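Local coordinates for GH26A (Muricauda sp. MAR_2010_75, PDB 6Q75), which probably hydrolyses glycosidic bonds in polysaccharides such as beta-mannans, as a family 26 glycoside hydrolase, at residues D245-D250 / K269-A274; K259-L264 / P291-F296. All coordinates share one frame; numbering follows the deposited sequence.

Overall arrangement
Contacts 1 and 2 lie side by side on one flank of the barrel, their centres about 8 Å apart and both on the same side of the chain's centre. Their segments alternate along the chain: strand 246-251, helix 258-268, strand 273-278, then strand 293-299. Contact 1 pairs the first and third of these elements, and contact 2 packs the intervening helix against the start of the fourth. Strands 273-278 and 293-299 are themselves neighbours in the parallel sheet, so the contacts meet directly, with S294 OG 2.7 Å from I273 O and A274 O packed on the indole of W293. Together they join three consecutive strands of the barrel wall and the helix over them.

Contact 1 (D245-D250 / K269-A274); sequences DILATD and KGKPIA
L247 and P272 make the straightest bond between the segments, L247 N to P272 O at 2.9 Å with 164° at the hydrogen. Two residues further along, T249 N reaches A274 O at 3.1 Å. The link between them, from A274 N to L247 O, is short but weak because it bends to 128°; the same oxygen also lies 2.9 Å from I273 CA, so a CA-H...O contact shares it. L247 thus donates and accepts on either side of I273, the pattern of parallel strands. These strands, with helix 258-268 between them, form a beta-alpha-beta unit of the (beta/alpha)8 barrel expected of family 26. Side chains separate accordingly. L247 and I273 face the helix, where L247 meets L267 and A268 and I273 meets V265 and A268. A248 and A274 project to the other face of the sheet, their CB atoms 4.3 Å apart, and W295 packs on A274. L247 holds CG beside its own backbone N (chi1 -66°), leaning back toward the strand's start, where CD1 settles 3.8 Å from K271 CB. At this N-terminal end of the strands the D245 carbonyl oxygen rests on P272 CD and on the near part of the K271 chain, while K271 NZ turns away to bond V244 O. I246 approaches P272 at about a right angle: CG2 lies 3.4 Å from P272 O, and CG1 meets the ring at CG. I39 of helix 30-40 touches both residues.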
ATOM      1  N   ASP A 245       4.616  -9.468  -4.497  1.00 19.83           N
ATOM      2  CA  ASP A 245       3.676  -9.725  -5.592  1.00 20.19           C
ATOM      3  C   ASP A 245       3.591  -8.554  -6.567  1.00 20.24           C
ATOM      4  O   ASP A 245       3.511  -8.760  -7.782  1.00 20.32           O
ATOM      5  CB  ASP A 245       2.266  -9.984  -5.041  1.00 20.52           C
ATOM      6  CG  ASP A 245       2.128 -11.352  -4.355  1.00 26.46           C
ATOM      7  OD1 ASP A 245       2.392 -12.406  -4.997  1.00 28.23           O
ATOM      8  OD2 ASP A 245       1.758 -11.362  -3.157  1.00 24.99           O
ATOM      9  N   ILE A 246       3.564  -7.337  -6.046  1.00 18.19           N
ATOM     10  CA  ILE A 246       3.316  -6.137  -6.849  1.00 17.87           C
ATOM     11  C   ILE A 246       4.278  -5.067  -6.364  1.00 18.05           C
ATOM     12  O   ILE A 246       4.499  -4.938  -5.156  1.00 18.59           O
ATOM     13  CB  ILE A 246       1.853  -5.686  -6.697  1.00 17.43           C
ATOM     14  CG1 ILE A 246       0.909  -6.777  -7.203  1.00 19.53           C
ATOM     15  CG2 ILE A 246       1.601  -4.345  -7.463  1.00 17.04           C
ATOM     16  CD1 ILE A 246      -0.489  -6.321  -7.373  1.00 23.02           C
ATOM     17  N   LEU A 247       4.835  -4.269  -7.290  1.00 17.93           N
ATOM     18  CA  LEU A 247       5.670  -3.132  -6.909  1.00 17.82           C
ATOM     19  C   LEU A 247       4.908  -1.833  -7.122  1.00 18.10           C
ATOM     20  O   LEU A 247       4.122  -1.704  -8.058  1.00 17.76           O
ATOM     21  CB  LEU A 247       7.004  -3.093  -7.682  1.00 17.19           C
ATOM     22  CG  LEU A 247       8.008  -4.228  -7.413  1.00 23.26           C
ATOM     23  CD1 LEU A 247       7.584  -5.545  -8.032  1.00 18.52           C
ATOM     24  CD2 LEU A 247       9.441  -3.839  -7.857  1.00 18.16           C
ATOM     25  N   ALA A 248       5.061  -0.905  -6.192  1.00 17.34           N
ATOM     26  CA  ALA A 248       4.294   0.320  -6.271  1.00 16.94           C
ATOM     27  C   ALA A 248       5.179   1.479  -5.862  1.00 18.49           C
ATOM     28  O   ALA A 248       6.211   1.309  -5.208  1.00 19.01           O
ATOM     29  CB  ALA A 248       3.054   0.280  -5.370  1.00 20.26           C
ATOM     30  N   THR A 249       4.753   2.669  -6.250  1.00 17.05           N
ATOM     31  CA  THR A 249       5.463   3.865  -5.822  1.00 20.81           C
ATOM     32  C   THR A 249       4.462   4.987  -5.588  1.00 19.50           C
ATOM     33  O   THR A 249       3.329   4.950  -6.077  1.00 20.76           O
ATOM     34  CB  THR A 249       6.544   4.275  -6.831  1.00 24.42           C
ATOM     35  OG1 THR A 249       7.432   5.214  -6.204  1.00 27.60           O
ATOM     36  CG2 THR A 249       5.924   4.891  -8.050  1.00 22.30           C
ATOM     37  N   ASP A 250       4.892   5.974  -4.804  1.00 18.67           N
ATOM     38  CA  ASP A 250       4.082   7.122  -4.421  1.00 19.00           C
ATOM     39  C   ASP A 250       4.580   8.329  -5.197  1.00 19.41           C
ATOM     40  O   ASP A 250       5.782   8.624  -5.173  1.00 20.34           O
ATOM     41  CB  ASP A 250       4.166   7.390  -2.905  1.00 17.83           C
ATOM     42  CG  ASP A 250       3.534   6.259  -2.082  1.00 17.71           C
ATOM     43  OD1 ASP A 250       2.923   5.354  -2.678  1.00 19.76           O
ATOM     44  OD2 ASP A 250       3.631   6.276  -0.855  1.00 20.07           O
ATOM     45  N   LYS A 269      10.456  -6.732 -13.207  1.00 28.27           N
ATOM     46  CA  LYS A 269      10.715  -7.922 -14.037  1.00 32.41           C
ATOM     47  C   LYS A 269       9.470  -8.792 -14.226  1.00 32.50           C
ATOM     48  O   LYS A 269       9.451  -9.993 -13.929  1.00 32.84           O
ATOM     49  CB  LYS A 269      11.860  -8.741 -13.457  1.00 35.92           C
ATOM     50  CG  LYS A 269      13.236  -8.207 -13.848  1.00 39.30           C
ATOM     51  N   GLY A 270       8.419  -8.167 -14.748  1.00 32.79           N
ATOM     52  CA  GLY A 270       7.194  -8.875 -15.053  1.00 32.54           C
ATOM     53  C   GLY A 270       6.133  -8.838 -13.971  1.00 30.89           C
ATOM     54  O   GLY A 270       4.969  -9.126 -14.261  1.00 31.28           O
ATOM     55  N   LYS A 271       6.485  -8.488 -12.733  1.00 26.45           N
ATOM     56  CA  LYS A 271       5.453  -8.293 -11.733  1.00 24.57           C
ATOM     57  C   LYS A 271       4.672  -7.013 -12.024  1.00 22.86           C
ATOM     58  O   LYS A 271       5.217  -6.065 -12.593  1.00 23.31           O
ATOM     59  CB  LYS A 271       6.067  -8.221 -10.344  1.00 27.62           C
ATOM     60  CG  LYS A 271       6.644  -9.579  -9.934  1.00 29.38           C
ATOM     61  CD  LYS A 271       7.159  -9.558  -8.530  1.00 30.23           C
ATOM     62  CE  LYS A 271       7.781 -10.908  -8.197  1.00 30.50           C
ATOM     63  NZ  LYS A 271       6.762 -11.945  -7.843  1.00 29.60           N
ATOM     64  N   PRO A 272       3.400  -6.946 -11.623  1.00 22.41           N
ATOM     65  CA  PRO A 272       2.642  -5.707 -11.848  1.00 21.92           C
ATOM     66  C   PRO A 272       3.232  -4.552 -11.056  1.00 21.32           C
ATOM     67  O   PRO A 272       3.853  -4.742 -10.006  1.00 20.45           O
ATOM     68  CB  PRO A 272       1.226  -6.039 -11.360  1.00 21.45           C
ATOM     69  CG  PRO A 272       1.182  -7.594 -11.288  1.00 22.52           C
ATOM     70  CD  PRO A 272       2.588  -8.003 -10.994  1.00 23.21           C
ATOM     71  N   ILE A 273       3.038  -3.344 -11.583  1.00 20.04           N
ATOM     72  CA  ILE A 273       3.384  -2.136 -10.848  1.00 19.18           C
ATOM     73  C   ILE A 273       2.124  -1.303 -10.654  1.00 20.17           C
ATOM     74  O   ILE A 273       1.127  -1.460 -11.370  1.00 21.31           O
ATOM     75  CB  ILE A 273       4.485  -1.304 -11.546  1.00 19.22           C
ATOM     76  CG1 ILE A 273       4.000  -0.797 -12.899  1.00 24.63           C
ATOM     77  CG2 ILE A 273       5.778  -2.079 -11.675  1.00 21.34           C
ATOM     78  CD1 ILE A 273       5.001   0.122 -13.556  1.00 23.87           C
ATOM     79  N   ALA A 274       2.188  -0.379  -9.688  1.00 17.85           N
ATOM     80  CA  ALA A 274       1.021   0.439  -9.381  1.00 18.87           C
ATOM     81  C   ALA A 274       1.469   1.760  -8.783  1.00 18.11           C
ATOM     82  O   ALA A 274       2.578   1.873  -8.256  1.00 17.79           O
ATOM     83  CB  ALA A 274       0.081  -0.267  -8.397  1.00 18.48           C
TER

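Contact 2 (K259-L264 / P291-F296); sequences KDYDQL and PKWSWF
An aromatic contact joins helix 258-268, on the outside of the barrel, to the turn that leads into strand 293-299, where Y261 meets the indole of W293 with one side of its ring and the backbone of K292 with its hydroxyl. The tyrosine and the five-membered ring of W293 form an edge-to-face pair, their centroids 5.1 Å apart and their planes inclined at 60°. Y261 CD1 does the touching: it stands over one face of the indole, displaced toward its rim, and lies 3.6 Å from W293 CE2. A first torsion of 172° sets the ring anti to the helix backbone N and carries its hydroxyl past the indole to the turn. There the oxygen accepts a hydrogen bond from K292 N at 3.1 Å, with 153° at the hydrogen. Helix-to-strand packing of this sort belongs to the (beta/alpha)8 architecture expected of the family, in which the helices sheathe a cylinder of parallel strands. Here the helix reaches past strand 273-278, the end of its own beta-alpha-beta unit, to the strand that follows. Carbons of the turn also press on the hydroxyl: P291 CD and K292 CB each lie 3.2 Å from Y261 OH, and the K292 chain crosses the tyrosine at about a right angle. One helical turn along, L264 brings CD2 to within 3.8 Å of W293 CZ3, crossing the indole on its six-membered side. Q290 takes the indole N-H through OE1 and helps fix the ring's rotation, while I273, L275 and T249 also pack against W293.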
ATOM      1  N   LYS A 259      11.654   8.325 -16.442  1.00 26.57           N
ATOM      2  CA  LYS A 259      12.802   7.570 -15.952  1.00 28.17           C
ATOM      3  C   LYS A 259      12.456   6.785 -14.690  1.00 26.31           C
ATOM      4  O   LYS A 259      12.894   5.643 -14.533  1.00 29.03           O
ATOM      5  CB  LYS A 259      13.973   8.514 -15.674  1.00 29.40           C
ATOM      6  N   ASP A 260      11.697   7.391 -13.766  1.00 25.06           N
ATOM      7  CA  ASP A 260      11.268   6.669 -12.559  1.00 23.32           C
ATOM      8  C   ASP A 260      10.380   5.481 -12.916  1.00 25.04           C
ATOM      9  O   ASP A 260      10.514   4.396 -12.334  1.00 25.70           O
ATOM     10  CB  ASP A 260      10.503   7.592 -11.619  1.00 24.11           C
ATOM     11  CG  ASP A 260      11.359   8.693 -11.031  1.00 28.95           C
ATOM     12  OD1 ASP A 260      12.594   8.696 -11.226  1.00 31.28           O
ATOM     13  OD2 ASP A 260      10.768   9.580 -10.394  1.00 28.46           O
ATOM     14  N   TYR A 261       9.425   5.682 -13.835  1.00 23.04           N
ATOM     15  CA  TYR A 261       8.644   4.556 -14.350  1.00 22.94           C
ATOM     16  C   TYR A 261       9.555   3.476 -14.922  1.00 24.04           C
ATOM     17  O   TYR A 261       9.401   2.291 -14.599  1.00 23.52           O
ATOM     18  CB  TYR A 261       7.655   5.064 -15.397  1.00 20.80           C
ATOM     19  CG  TYR A 261       6.856   4.050 -16.199  1.00 22.59           C
ATOM     20  CD1 TYR A 261       5.682   3.498 -15.701  1.00 21.63           C
ATOM     21  CD2 TYR A 261       7.221   3.737 -17.508  1.00 21.96           C
ATOM     22  CE1 TYR A 261       4.927   2.610 -16.488  1.00 21.10           C
ATOM     23  CE2 TYR A 261       6.485   2.871 -18.276  1.00 23.94           C
ATOM     24  CZ  TYR A 261       5.337   2.321 -17.777  1.00 21.87           C
ATOM     25  OH  TYR A 261       4.623   1.472 -18.594  1.00 24.65           O
ATOM     26  N   ASP A 262      10.537   3.867 -15.744  1.00 21.58           N
ATOM     27  CA  ASP A 262      11.456   2.876 -16.319  1.00 24.44           C
ATOM     28  C   ASP A 262      12.233   2.120 -15.230  1.00 24.03           C
ATOM     29  O   ASP A 262      12.443   0.900 -15.342  1.00 26.85           O
ATOM     30  CB  ASP A 262      12.437   3.565 -17.266  1.00 27.56           C
ATOM     31  CG  ASP A 262      11.797   4.005 -18.570  1.00 32.94           C
ATOM     32  OD1 ASP A 262      10.713   3.499 -18.934  1.00 32.91           O
ATOM     33  OD2 ASP A 262      12.398   4.864 -19.245  1.00 35.12           O
ATOM     34  N   GLN A 263      12.656   2.824 -14.172  1.00 23.29           N
ATOM     35  CA  GLN A 263      13.366   2.177 -13.063  1.00 28.32           C
ATOM     36  C   GLN A 263      12.522   1.124 -12.369  1.00 24.88           C
ATOM     37  O   GLN A 263      13.016   0.033 -12.055  1.00 26.42           O
ATOM     38  CB  GLN A 263      13.772   3.205 -12.001  1.00 33.77           C
ATOM     39  CG  GLN A 263      14.946   2.820 -11.073  1.00 43.19           C
ATOM     40  CD  GLN A 263      15.228   3.880  -9.967  1.00 49.44           C
ATOM     41  OE1 GLN A 263      14.468   4.836  -9.820  1.00 54.33           O
ATOM     42  NE2 GLN A 263      16.140   3.554  -9.048  1.00 47.15           N
ATOM     43  N   LEU A 264      11.246   1.416 -12.143  1.00 23.21           N
ATOM     44  CA  LEU A 264      10.425   0.457 -11.421  1.00 22.95           C
ATOM     45  C   LEU A 264      10.058  -0.719 -12.296  1.00 21.71           C
ATOM     46  O   LEU A 264      10.020  -1.849 -11.810  1.00 22.59           O
ATOM     47  CB  LEU A 264       9.156   1.121 -10.900  1.00 22.65           C
ATOM     48  CG  LEU A 264       8.441   0.367  -9.787  1.00 22.55           C
ATOM     49  CD1 LEU A 264       9.265   0.357  -8.515  1.00 21.59           C
ATOM     50  CD2 LEU A 264       7.093   1.038  -9.550  1.00 22.09           C
ATOM     51  N   PRO A 291       1.626   2.912 -19.487  1.00 22.16           N
ATOM     52  CA  PRO A 291       0.415   2.074 -19.419  1.00 22.34           C
ATOM     53  C   PRO A 291       0.503   0.973 -18.385  1.00 23.97           C
ATOM     54  O   PRO A 291      -0.525   0.378 -18.057  1.00 24.48           O
ATOM     55  CB  PRO A 291       0.306   1.498 -20.838  1.00 27.54           C
ATOM     56  CG  PRO A 291       1.718   1.452 -21.318  1.00 29.38           C
ATOM     57  CD  PRO A 291       2.435   2.632 -20.682  1.00 27.94           C
ATOM     58  N   LYS A 292       1.684   0.681 -17.864  1.00 21.60           N
ATOM     59  CA  LYS A 292       1.808  -0.448 -16.949  1.00 23.51           C
ATOM     60  C   LYS A 292       1.267  -0.157 -15.549  1.00 22.67           C
ATOM     61  O   LYS A 292       1.113  -1.094 -14.757  1.00 22.36           O
ATOM     62  CB  LYS A 292       3.274  -0.877 -16.877  1.00 24.73           C
ATOM     63  CG  LYS A 292       3.749  -1.657 -18.109  1.00 27.98           C
ATOM     64  CD  LYS A 292       5.231  -1.958 -18.016  1.00 30.46           C
ATOM     65  CE  LYS A 292       5.812  -2.362 -19.367  1.00 36.15           C
ATOM     66  NZ  LYS A 292       5.499  -3.746 -19.714  1.00 37.44           N
ATOM     67  N   TRP A 293       0.988   1.097 -15.193  1.00 21.77           N
ATOM     68  CA  TRP A 293       0.416   1.347 -13.871  1.00 19.93           C
ATOM     69  C   TRP A 293      -0.925   0.626 -13.756  1.00 19.92           C
ATOM     70  O   TRP A 293      -1.818   0.824 -14.580  1.00 19.56           O
ATOM     71  CB  TRP A 293       0.236   2.847 -13.619  1.00 18.27           C
ATOM     72  CG  TRP A 293       1.486   3.668 -13.621  1.00 18.32           C
ATOM     73  CD1 TRP A 293       1.761   4.734 -14.451  1.00 18.31           C
ATOM     74  CD2 TRP A 293       2.602   3.575 -12.714  1.00 17.73           C
ATOM     75  NE1 TRP A 293       2.981   5.286 -14.123  1.00 18.13           N
ATOM     76  CE2 TRP A 293       3.518   4.589 -13.070  1.00 19.61           C
ATOM     77  CE3 TRP A 293       2.927   2.712 -11.650  1.00 17.53           C
ATOM     78  CZ2 TRP A 293       4.729   4.777 -12.406  1.00 17.64           C
ATOM     79  CZ3 TRP A 293       4.130   2.909 -10.988  1.00 20.18           C
ATOM     80  CH2 TRP A 293       5.017   3.930 -11.367  1.00 22.82           C
ATOM     81  N   SER A 294      -1.067  -0.209 -12.719  1.00 18.91           N
ATOM     82  CA  SER A 294      -2.254  -1.044 -12.585  1.00 23.15           C
ATOM     83  C   SER A 294      -3.359  -0.391 -11.790  1.00 18.85           C
ATOM     84  O   SER A 294      -4.522  -0.742 -11.989  1.00 19.46           O
ATOM     85  CB  SER A 294      -1.907  -2.372 -11.901  1.00 21.80           C
ATOM     86  OG  SER A 294      -0.810  -2.970 -12.548  1.00 24.91           O
ATOM     87  N   TRP A 295      -3.022   0.497 -10.860  1.00 18.08           N
ATOM     88  CA  TRP A 295      -4.016   1.297 -10.162  1.00 19.47           C
ATOM     89  C   TRP A 295      -3.337   2.574  -9.708  1.00 18.42           C
ATOM     90  O   TRP A 295      -2.110   2.702  -9.754  1.00 19.57           O
ATOM     91  CB  TRP A 295      -4.689   0.545  -8.977  1.00 17.76           C
ATOM     92  CG  TRP A 295      -3.863   0.379  -7.730  1.00 17.34           C
ATOM     93  CD1 TRP A 295      -3.657   1.312  -6.724  1.00 18.64           C
ATOM     94  CD2 TRP A 295      -3.171  -0.814  -7.322  1.00 17.82           C
ATOM     95  NE1 TRP A 295      -2.858   0.751  -5.727  1.00 17.36           N
ATOM     96  CE2 TRP A 295      -2.545  -0.540  -6.083  1.00 17.64           C
ATOM     97  CE3 TRP A 295      -3.009  -2.083  -7.894  1.00 18.29           C
ATOM     98  CZ2 TRP A 295      -1.770  -1.501  -5.394  1.00 17.50           C
ATOM     99  CZ3 TRP A 295      -2.213  -3.035  -7.216  1.00 18.54           C
ATOM    100  CH2 TRP A 295      -1.621  -2.732  -5.974  1.00 18.83           C
ATOM    101  N   PHE A 296      -4.156   3.548  -9.330  1.00 16.87           N
ATOM    102  CA  PHE A 296      -3.689   4.709  -8.594  1.00 16.34           C
ATOM    103  C   PHE A 296      -4.559   4.828  -7.359  1.00 21.10           C
ATOM    104  O   PHE A 296      -5.702   4.374  -7.368  1.00 18.93           O
ATOM    105  CB  PHE A 296      -3.758   5.996  -9.453  1.00 16.42           C
ATOM    106  CG  PHE A 296      -5.147   6.388  -9.868  1.00 19.50           C
ATOM    107  CD1 PHE A 296      -6.024   7.017  -8.979  1.00 20.09           C
ATOM    108  CD2 PHE A 296      -5.559   6.214 -11.183  1.00 20.46           C
ATOM    109  CE1 PHE A 296      -7.305   7.425  -9.391  1.00 18.96           C
ATOM    110  CE2 PHE A 296      -6.836   6.605 -11.594  1.00 20.88           C
ATOM    111  CZ  PHE A 296      -7.707   7.220 -10.701  1.00 19.06           C
TER